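Uncharacterized protein SPOA0173 (Silicibacter pomeroyi, PDB 3EYT) is of unknown function but, as a thioredoxin-fold protein of the AhpC/TSA family, is probably an oxidoreductase with antioxidant activity. Local coordinates at residues E8-Q13 with M106-A111; G67-F72 with E76-I81. All blocks are in the same frame, centred on the assembly; numbering follows the deposited sequence. Where two conformers were deposited one is given.

Contact 1: residues E8-Q13 with M106-A111; sequences ELQIQQ and MPRTMA. With EDO (1,2-ethanediol), chain I.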
ATOM      1  N   GLU C   8      16.355 -17.898 -10.389  0.50 19.07           N
ATOM      2  CA  GLU C   8      16.782 -16.499 -10.366  0.50 19.17           C
ATOM      3  C   GLU C   8      15.784 -15.650  -9.527  0.50 19.04           C
ATOM      4  O   GLU C   8      14.580 -15.869  -9.602  0.50 18.69           O
ATOM      5  CB  GLU C   8      16.949 -15.979 -11.814  0.50 19.98           C
ATOM      6  CG  GLU C   8      18.164 -16.605 -12.563  0.50 21.24           C
ATOM      7  CD  GLU C   8      18.327 -16.165 -14.036  0.50 24.53           C
ATOM      8  OE1 GLU C   8      17.405 -15.574 -14.633  0.50 26.04           O
ATOM      9  OE2 GLU C   8      19.401 -16.433 -14.621  0.50 26.76           O
ATOM     10  N   LEU C   9      16.291 -14.730  -8.697  1.00 18.38           N
ATOM     11  CA  LEU C   9      15.443 -13.848  -7.887  1.00 17.61           C
ATOM     12  C   LEU C   9      14.594 -12.986  -8.814  1.00 17.34           C
ATOM     13  O   LEU C   9      15.094 -12.477  -9.831  1.00 17.42           O
ATOM     14  CB  LEU C   9      16.310 -12.972  -6.978  1.00 18.20           C
ATOM     15  CG  LEU C   9      17.239 -13.701  -6.000  1.00 18.02           C
ATOM     16  CD1 LEU C   9      18.045 -12.692  -5.138  1.00 22.35           C
ATOM     17  CD2 LEU C   9      16.470 -14.659  -5.116  1.00 18.70           C
ATOM     18  N   GLN C  10      13.317 -12.873  -8.518  1.00 15.43           N
ATOM     19  CA  GLN C  10      12.469 -11.929  -9.252  1.00 15.05           C
ATOM     20  C   GLN C  10      12.034 -10.851  -8.272  1.00 14.78           C
ATOM     21  O   GLN C  10      11.153 -11.058  -7.445  1.00 13.07           O
ATOM     22  CB  GLN C  10      11.264 -12.638  -9.891  1.00 15.58           C
ATOM     23  CG  GLN C  10      11.646 -13.834 -10.825  1.00 16.35           C
ATOM     24  CD  GLN C  10      10.398 -14.566 -11.320  1.00 17.74           C
ATOM     25  OE1 GLN C  10       9.580 -14.012 -12.052  1.00 18.49           O
ATOM     26  NE2 GLN C  10      10.234 -15.794 -10.883  1.00 17.92           N
ATOM     27  N   ILE C  11      12.699  -9.708  -8.362  1.00 14.80           N
ATOM     28  CA  ILE C  11      12.634  -8.654  -7.371  1.00 15.15           C
ATOM     29  C   ILE C  11      12.045  -7.418  -8.024  1.00 15.47           C
ATOM     30  O   ILE C  11      12.316  -7.139  -9.201  1.00 15.43           O
ATOM     31  CB  ILE C  11      14.075  -8.282  -6.878  1.00 15.37           C
ATOM     32  CG1 ILE C  11      14.778  -9.501  -6.249  1.00 16.08           C
ATOM     33  CG2 ILE C  11      14.049  -7.113  -5.892  1.00 14.63           C
ATOM     34  CD1 ILE C  11      13.933 -10.188  -5.157  1.00 15.71           C
ATOM     35  N   GLN C  12      11.218  -6.693  -7.262  1.00 15.72           N
ATOM     36  CA  GLN C  12      10.574  -5.465  -7.723  1.00 15.37           C
ATOM     37  C   GLN C  12      11.436  -4.227  -7.374  1.00 15.53           C
ATOM     38  O   GLN C  12      11.555  -3.259  -8.173  1.00 14.34           O
ATOM     39  CB  GLN C  12       9.214  -5.366  -7.056  1.00 16.58           C
ATOM     40  CG  GLN C  12       8.400  -4.152  -7.459  1.00 19.78           C
ATOM     41  CD  GLN C  12       7.859  -3.456  -6.227  1.00 28.31           C
ATOM     42  OE1 GLN C  12       6.779  -3.790  -5.689  1.00 32.94           O
ATOM     43  NE2 GLN C  12       8.617  -2.506  -5.744  1.00 29.23           N
ATOM     44  N   GLN C  13      12.017  -4.258  -6.176  1.00 14.25           N
ATOM     45  CA  GLN C  13      12.971  -3.244  -5.773  1.00 14.98           C
ATOM     46  C   GLN C  13      13.831  -3.733  -4.609  1.00 14.66           C
ATOM     47  O   GLN C  13      13.453  -4.659  -3.903  1.00 13.91           O
ATOM     48  CB  GLN C  13      12.236  -1.979  -5.366  1.00 15.85           C
ATOM     49  CG  GLN C  13      11.394  -2.102  -4.137  1.00 15.82           C
ATOM     50  CD  GLN C  13      10.744  -0.765  -3.845  1.00 20.81           C
ATOM     51  OE1 GLN C  13      11.380   0.103  -3.294  1.00 18.26           O
ATOM     52  NE2 GLN C  13       9.501  -0.580  -4.281  1.00 21.38           N
HETATM   53  N   MSE C 106       0.530 -15.293  -3.666  1.00 16.73           N
HETATM   54  CA  MSE C 106       1.929 -15.570  -3.445  1.00 16.97           C
HETATM   55  C   MSE C 106       2.803 -14.833  -4.465  1.00 15.63           C
HETATM   56  O   MSE C 106       2.496 -14.866  -5.671  1.00 15.60           O
HETATM   57  CB  MSE C 106       2.165 -17.079  -3.588  1.00 17.69           C
HETATM   58  CG  MSE C 106       3.537 -17.519  -3.129  1.00 21.51           C
HETATM   59 SE   MSE C 106       3.587 -19.469  -2.811  0.50 26.91          SE
HETATM   60  CE  MSE C 106       2.015 -19.646  -1.691  1.00 29.54           C
ATOM     61  N   PRO C 107       3.893 -14.190  -3.998  1.00 14.76           N
ATOM     62  CA  PRO C 107       4.757 -13.495  -4.947  1.00 13.86           C
ATOM     63  C   PRO C 107       5.664 -14.464  -5.732  1.00 13.42           C
ATOM     64  O   PRO C 107       5.722 -15.655  -5.398  1.00 12.72           O
ATOM     65  CB  PRO C 107       5.540 -12.528  -4.074  1.00 13.04           C
ATOM     66  CG  PRO C 107       5.608 -13.215  -2.700  1.00 14.64           C
ATOM     67  CD  PRO C 107       4.334 -14.018  -2.588  1.00 14.53           C
ATOM     68  N   ARG C 108       6.379 -13.957  -6.746  1.00 13.66           N
ATOM     69  CA  ARG C 108       6.955 -14.839  -7.784  1.00 14.30           C
ATOM     70  C   ARG C 108       8.127 -15.693  -7.293  1.00 14.24           C
ATOM     71  O   ARG C 108       8.204 -16.897  -7.614  1.00 12.86           O
ATOM     72  CB  ARG C 108       7.369 -14.046  -9.039  1.00 13.71           C
ATOM     73  CG  ARG C 108       6.189 -13.330  -9.686  1.00 15.80           C
ATOM     74  CD  ARG C 108       6.467 -12.874 -11.090  1.00 19.19           C
ATOM     75  NE  ARG C 108       6.902 -13.969 -11.947  1.00 22.13           N
ATOM     76  CZ  ARG C 108       6.098 -14.676 -12.741  1.00 26.05           C
ATOM     77  NH1 ARG C 108       4.795 -14.409 -12.808  1.00 25.41           N
ATOM     78  NH2 ARG C 108       6.604 -15.651 -13.475  1.00 26.35           N
ATOM     79  N   THR C 109       9.053 -15.079  -6.561  1.00 12.89           N
ATOM     80  CA  THR C 109      10.238 -15.834  -6.091  1.00 14.36           C
ATOM     81  C   THR C 109       9.829 -16.862  -5.033  1.00 14.48           C
ATOM     82  O   THR C 109      10.282 -18.035  -5.035  1.00 15.24           O
ATOM     83  CB  THR C 109      11.311 -14.884  -5.528  1.00 14.24           C
ATOM     84  OG1 THR C 109      11.512 -13.826  -6.465  1.00 13.69           O
ATOM     85  CG2 THR C 109      12.630 -15.604  -5.251  1.00 15.08           C
HETATM   86  N   MSE C 110       8.949 -16.434  -4.140  1.00 13.56           N
HETATM   87  CA  MSE C 110       8.400 -17.360  -3.161  1.00 12.92           C
HETATM   88  C   MSE C 110       7.781 -18.614  -3.805  1.00 13.08           C
HETATM   89  O   MSE C 110       8.059 -19.728  -3.350  1.00 13.94           O
HETATM   90  CB  MSE C 110       7.313 -16.667  -2.320  1.00 12.14           C
HETATM   91  CG  MSE C 110       6.921 -17.517  -1.106  1.00 11.71           C
HETATM   92 SE   MSE C 110       5.492 -16.712  -0.045  0.50 11.68          SE
HETATM   93  CE  MSE C 110       5.351 -18.151   1.267  1.00 19.16           C
ATOM     94  N   ALA C 111       6.955 -18.429  -4.837  1.00 12.35           N
ATOM     95  CA  ALA C 111       6.361 -19.551  -5.572  1.00 13.87           C
ATOM     96  C   ALA C 111       7.416 -20.367  -6.287  1.00 14.10           C
ATOM     97  O   ALA C 111       7.371 -21.582  -6.234  1.00 14.65           O
ATOM     98  CB  ALA C 111       5.278 -19.071  -6.561  1.00 13.58           C
TER
HETATM   99  C1  EDO I 201       1.658 -17.351  -7.823  1.00 33.68           C
HETATM  100  O1  EDO I 201       0.910 -16.316  -7.152  1.00 32.76           O
HETATM  101  C2  EDO I 201       2.952 -16.784  -8.428  1.00 31.10           C
HETATM  102  O2  EDO I 201       2.680 -16.291  -9.750  1.00 32.73           O
HETATM  103  O   HOH W   1       8.459 -17.576 -12.193  1.00 35.39           O
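Gln-10 and Arg-108 meet through matching first torsions: in each, CG lies beside the backbone N and anti to the carbonyl carbon (chi1 -61° in Arg-108). The Gln-10 chain then runs extended to its amide, while Arg-108 bends at chi3. In this thioredoxin-like fold the pair joins the chain leading into edge strand 11-15 to the first turn of helix 108-112. NE of Arg-108 donates to OE1 of Gln-10 at 2.7 Å. The oxygen sits at the guanidinium edge, close to its plane, but the donor is tilted 33° from the carbonyl plane. The amide and guanidinium planes are 63° apart. Water 1 accepts from NE2 of Gln-10 at 2.8 Å and, weakly, from NH2 of Arg-108, so both ends of the amide are engaged. With an alanine for Arg-108 the NE donor is gone, and the Gln-10 amide, left with water at NE2, is likely to turn more easily. Arg-108 also packs on Gln-13 of a second subunit. Thr-109 uses both branches. Its CG2 lies 4.0 Å from CD2 of Leu-9. Asp-99 holds the backbone N of Thr-109 and of Met-110. OG1 of Thr-109 accepts from the backbone N of Gln-10 at 2.9 Å.

Contact 2: residues G67-F72 with E76-I81; sequences GLHTVF and EAMTPI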
ATOM      1  N   GLY C  67      17.808 -10.356   2.488  1.00 15.77           N
ATOM      2  CA  GLY C  67      16.413 -10.497   2.938  1.00 16.01           C
ATOM      3  C   GLY C  67      15.519 -10.566   1.700  1.00 15.31           C
ATOM      4  O   GLY C  67      15.787  -9.906   0.699  1.00 16.45           O
ATOM      5  N   LEU C  68      14.449 -11.338   1.766  1.00 14.42           N
ATOM      6  CA  LEU C  68      13.479 -11.354   0.685  1.00 14.37           C
ATOM      7  C   LEU C  68      12.089 -11.123   1.301  1.00 13.87           C
ATOM      8  O   LEU C  68      11.595 -11.956   2.071  1.00 13.91           O
ATOM      9  CB  LEU C  68      13.558 -12.686  -0.067  1.00 13.54           C
ATOM     10  CG  LEU C  68      12.545 -12.855  -1.194  1.00 16.18           C
ATOM     11  CD1 LEU C  68      12.925 -11.931  -2.350  1.00 17.30           C
ATOM     12  CD2 LEU C  68      12.442 -14.317  -1.680  1.00 15.56           C
ATOM     13  N   HIS C  69      11.493  -9.963   1.017  1.00 12.91           N
ATOM     14  CA  HIS C  69      10.156  -9.649   1.587  1.00 12.56           C
ATOM     15  C   HIS C  69       9.076 -10.275   0.691  1.00 12.95           C
ATOM     16  O   HIS C  69       8.799  -9.800  -0.436  1.00 13.57           O
ATOM     17  CB  HIS C  69       9.960  -8.131   1.743  1.00 11.89           C
ATOM     18  CG  HIS C  69       8.847  -7.765   2.693  1.00 11.95           C
ATOM     19  ND1 HIS C  69       7.934  -6.771   2.420  1.00 10.40           N
ATOM     20  CD2 HIS C  69       8.508  -8.263   3.903  1.00 11.82           C
ATOM     21  CE1 HIS C  69       7.079  -6.672   3.424  1.00 10.22           C
ATOM     22  NE2 HIS C  69       7.414  -7.563   4.339  1.00  9.43           N
ATOM     23  N   THR C  70       8.521 -11.380   1.179  1.00 13.12           N
ATOM     24  CA  THR C  70       7.613 -12.229   0.369  1.00 13.72           C
ATOM     25  C   THR C  70       6.216 -12.039   0.962  1.00 13.20           C
ATOM     26  O   THR C  70       5.777 -12.802   1.838  1.00 14.36           O
ATOM     27  CB  THR C  70       8.054 -13.689   0.453  1.00 13.98           C
ATOM     28  OG1 THR C  70       8.161 -14.082   1.846  1.00 14.36           O
ATOM     29  CG2 THR C  70       9.416 -13.910  -0.216  1.00 13.38           C
ATOM     30  N   VAL C  71       5.511 -10.997   0.530  1.00 12.96           N
ATOM     31  CA  VAL C  71       4.237 -10.704   1.145  1.00 12.56           C
ATOM     32  C   VAL C  71       3.182 -11.547   0.402  1.00 13.37           C
ATOM     33  O   VAL C  71       2.959 -11.335  -0.797  1.00 12.83           O
ATOM     34  CB  VAL C  71       3.904  -9.184   1.013  1.00 12.68           C
ATOM     35  CG1 VAL C  71       2.517  -8.883   1.619  1.00 13.56           C
ATOM     36  CG2 VAL C  71       4.984  -8.339   1.689  1.00 12.43           C
ATOM     37  N   PHE C  72       2.524 -12.462   1.101  1.00 13.61           N
ATOM     38  CA  PHE C  72       1.554 -13.332   0.450  1.00 15.04           C
ATOM     39  C   PHE C  72       0.172 -13.144   1.057  1.00 16.06           C
ATOM     40  O   PHE C  72      -0.762 -13.851   0.712  1.00 15.28           O
ATOM     41  CB  PHE C  72       2.019 -14.798   0.478  1.00 14.25           C
ATOM     42  CG  PHE C  72       2.135 -15.375   1.865  1.00 16.26           C
ATOM     43  CD1 PHE C  72       1.011 -15.934   2.498  1.00 20.04           C
ATOM     44  CD2 PHE C  72       3.347 -15.359   2.534  1.00 16.43           C
ATOM     45  CE1 PHE C  72       1.123 -16.506   3.778  1.00 21.13           C
ATOM     46  CE2 PHE C  72       3.475 -15.903   3.821  1.00 17.75           C
ATOM     47  CZ  PHE C  72       2.365 -16.470   4.448  1.00 18.58           C
ATOM     48  N   GLU C  76      -1.715  -4.874   1.302  1.00 14.85           N
ATOM     49  CA  GLU C  76      -1.862  -3.427   1.465  1.00 15.54           C
ATOM     50  C   GLU C  76      -1.243  -2.893   2.769  1.00 15.26           C
ATOM     51  O   GLU C  76      -1.050  -1.695   2.899  1.00 15.73           O
ATOM     52  CB  GLU C  76      -3.350  -3.000   1.354  1.00 15.80           C
ATOM     53  CG  GLU C  76      -4.254  -3.402   2.527  1.00 19.13           C
ATOM     54  CD  GLU C  76      -4.453  -4.921   2.647  1.00 27.55           C
ATOM     55  OE1 GLU C  76      -4.297  -5.635   1.607  1.00 24.63           O
ATOM     56  OE2 GLU C  76      -4.747  -5.399   3.793  1.00 29.73           O
ATOM     57  N   ALA C  77      -0.950  -3.784   3.706  1.00 14.99           N
ATOM     58  CA  ALA C  77      -0.405  -3.434   5.010  1.00 15.05           C
ATOM     59  C   ALA C  77       1.118  -3.449   5.018  1.00 15.73           C
ATOM     60  O   ALA C  77       1.720  -2.915   5.964  1.00 15.56           O
ATOM     61  CB  ALA C  77      -0.883  -4.405   6.027  1.00 13.36           C
HETATM   62  N   MSE C  78       1.716  -4.089   3.998  1.00 14.07           N
HETATM   63  CA  MSE C  78       3.138  -4.430   3.978  1.00 14.57           C
HETATM   64  C   MSE C  78       3.795  -3.944   2.681  1.00 15.82           C
HETATM   65  O   MSE C  78       4.644  -4.642   2.124  1.00 16.71           O
HETATM   66  CB  MSE C  78       3.327  -5.937   4.097  1.00 13.92           C
HETATM   67  CG  MSE C  78       2.686  -6.541   5.374  1.00 13.97           C
HETATM   68 SE   MSE C  78       3.448  -8.247   5.759  0.50 10.25          SE
HETATM   69  CE  MSE C  78       1.789  -9.236   6.048  1.00 12.93           C
ATOM     70  N   THR C  79       3.399  -2.755   2.209  1.00 15.40           N
ATOM     71  CA  THR C  79       3.945  -2.209   0.968  1.00 15.82           C
ATOM     72  C   THR C  79       5.370  -1.629   1.224  1.00 15.33           C
ATOM     73  O   THR C  79       5.796  -1.471   2.393  1.00 16.34           O
ATOM     74  CB  THR C  79       3.041  -1.081   0.426  1.00 15.76           C
ATOM     75  OG1 THR C  79       3.169   0.063   1.291  1.00 16.52           O
ATOM     76  CG2 THR C  79       1.562  -1.507   0.348  1.00 16.23           C
ATOM     77  N   PRO C  80       6.108  -1.296   0.152  1.00 15.79           N
ATOM     78  CA  PRO C  80       7.474  -0.830   0.362  1.00 15.46           C
ATOM     79  C   PRO C  80       7.625   0.390   1.285  1.00 15.74           C
ATOM     80  O   PRO C  80       8.664   0.497   1.965  1.00 14.85           O
ATOM     81  CB  PRO C  80       7.953  -0.508  -1.072  1.00 15.81           C
ATOM     82  CG  PRO C  80       7.275  -1.610  -1.917  1.00 16.90           C
ATOM     83  CD  PRO C  80       5.851  -1.631  -1.288  1.00 15.25           C
ATOM     84  N   ILE C  81       6.647   1.305   1.318  1.00 15.10           N
ATOM     85  CA  ILE C  81       6.793   2.481   2.228  1.00 15.15           C
ATOM     86  C   ILE C  81       6.806   1.958   3.678  1.00 14.13           C
ATOM     87  O   ILE C  81       7.558   2.445   4.529  1.00 14.02           O
ATOM     88  CB  ILE C  81       5.712   3.563   2.010  1.00 15.50           C
ATOM     89  CG1 ILE C  81       5.964   4.788   2.882  1.00 19.00           C
ATOM     90  CG2 ILE C  81       4.301   3.032   2.291  1.00 18.47           C
ATOM     91  CD1 ILE C  81       5.019   5.912   2.603  1.00 26.60           C
TER
HETATM   92  O   HOH W   2       6.886  -4.804   0.564  1.00 15.64           O
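Met-78, a selenomethionine, has the most surface buried here, and Val-71 and His-69 receive it. Its CB rests against both methyls of Val-71, 3.8 Å from CG2 and 3.9 Å from CG1. CE1 of His-69 also approaches this CB at 3.9 Å. The Met-78 chain bends at chi3, and SE approaches the His-69 ring obliquely, 5.2 Å from its centroid. Met-78 also packs on Glu-89 of a third subunit. CG2 of Val-71 covers one face of the same ring, offset toward the rim. CG of His-69 is anti to its backbone N (chi1 -162°), which carries the imidazole across to the backbone of Met-78. The carbonyl O of Met-78 lies at the ring edge, near its plane, 3.4 Å from CE1 of His-69. Water 2 joins the two residues: it donates to O of Met-78 at 2.7 Å and is hydrogen-bonded to ND1 of His-69 at 2.9 Å. NE2 of His-69 is hydrogen-bonded to the backbone N of Met-38, so both ring nitrogens have partners. The contact lies in the beta-alpha-beta unit of strand 63-69, helix 80-89 and strand 96-99. It ties the end of strand 63-69 to the turn before helix 80-89.

How the contacts relate
From the N terminus, the chain first passes segment 8-13, which takes in the start of strand 11-15, an outermost strand of the sheet within this chain. It then runs through strand 30-36, helix 41-57 and strand 63-69 to reach contact 2. Contact 2 closes a short loop, with three residues between its segments. Helix 80-89 and strand 96-99 follow, and segment 106-111 then returns to segment 8-13. Contact 1 therefore closes a long loop of 92 residues, and contact 2 is nested inside it. Their centres are 11 Å apart, and they touch directly. Ile-11 meets Leu-68, Met-110 meets Phe-72, and Pro-80 meets Gln-13. Together they tie helices 80-89 and 108-112 to the same sheet.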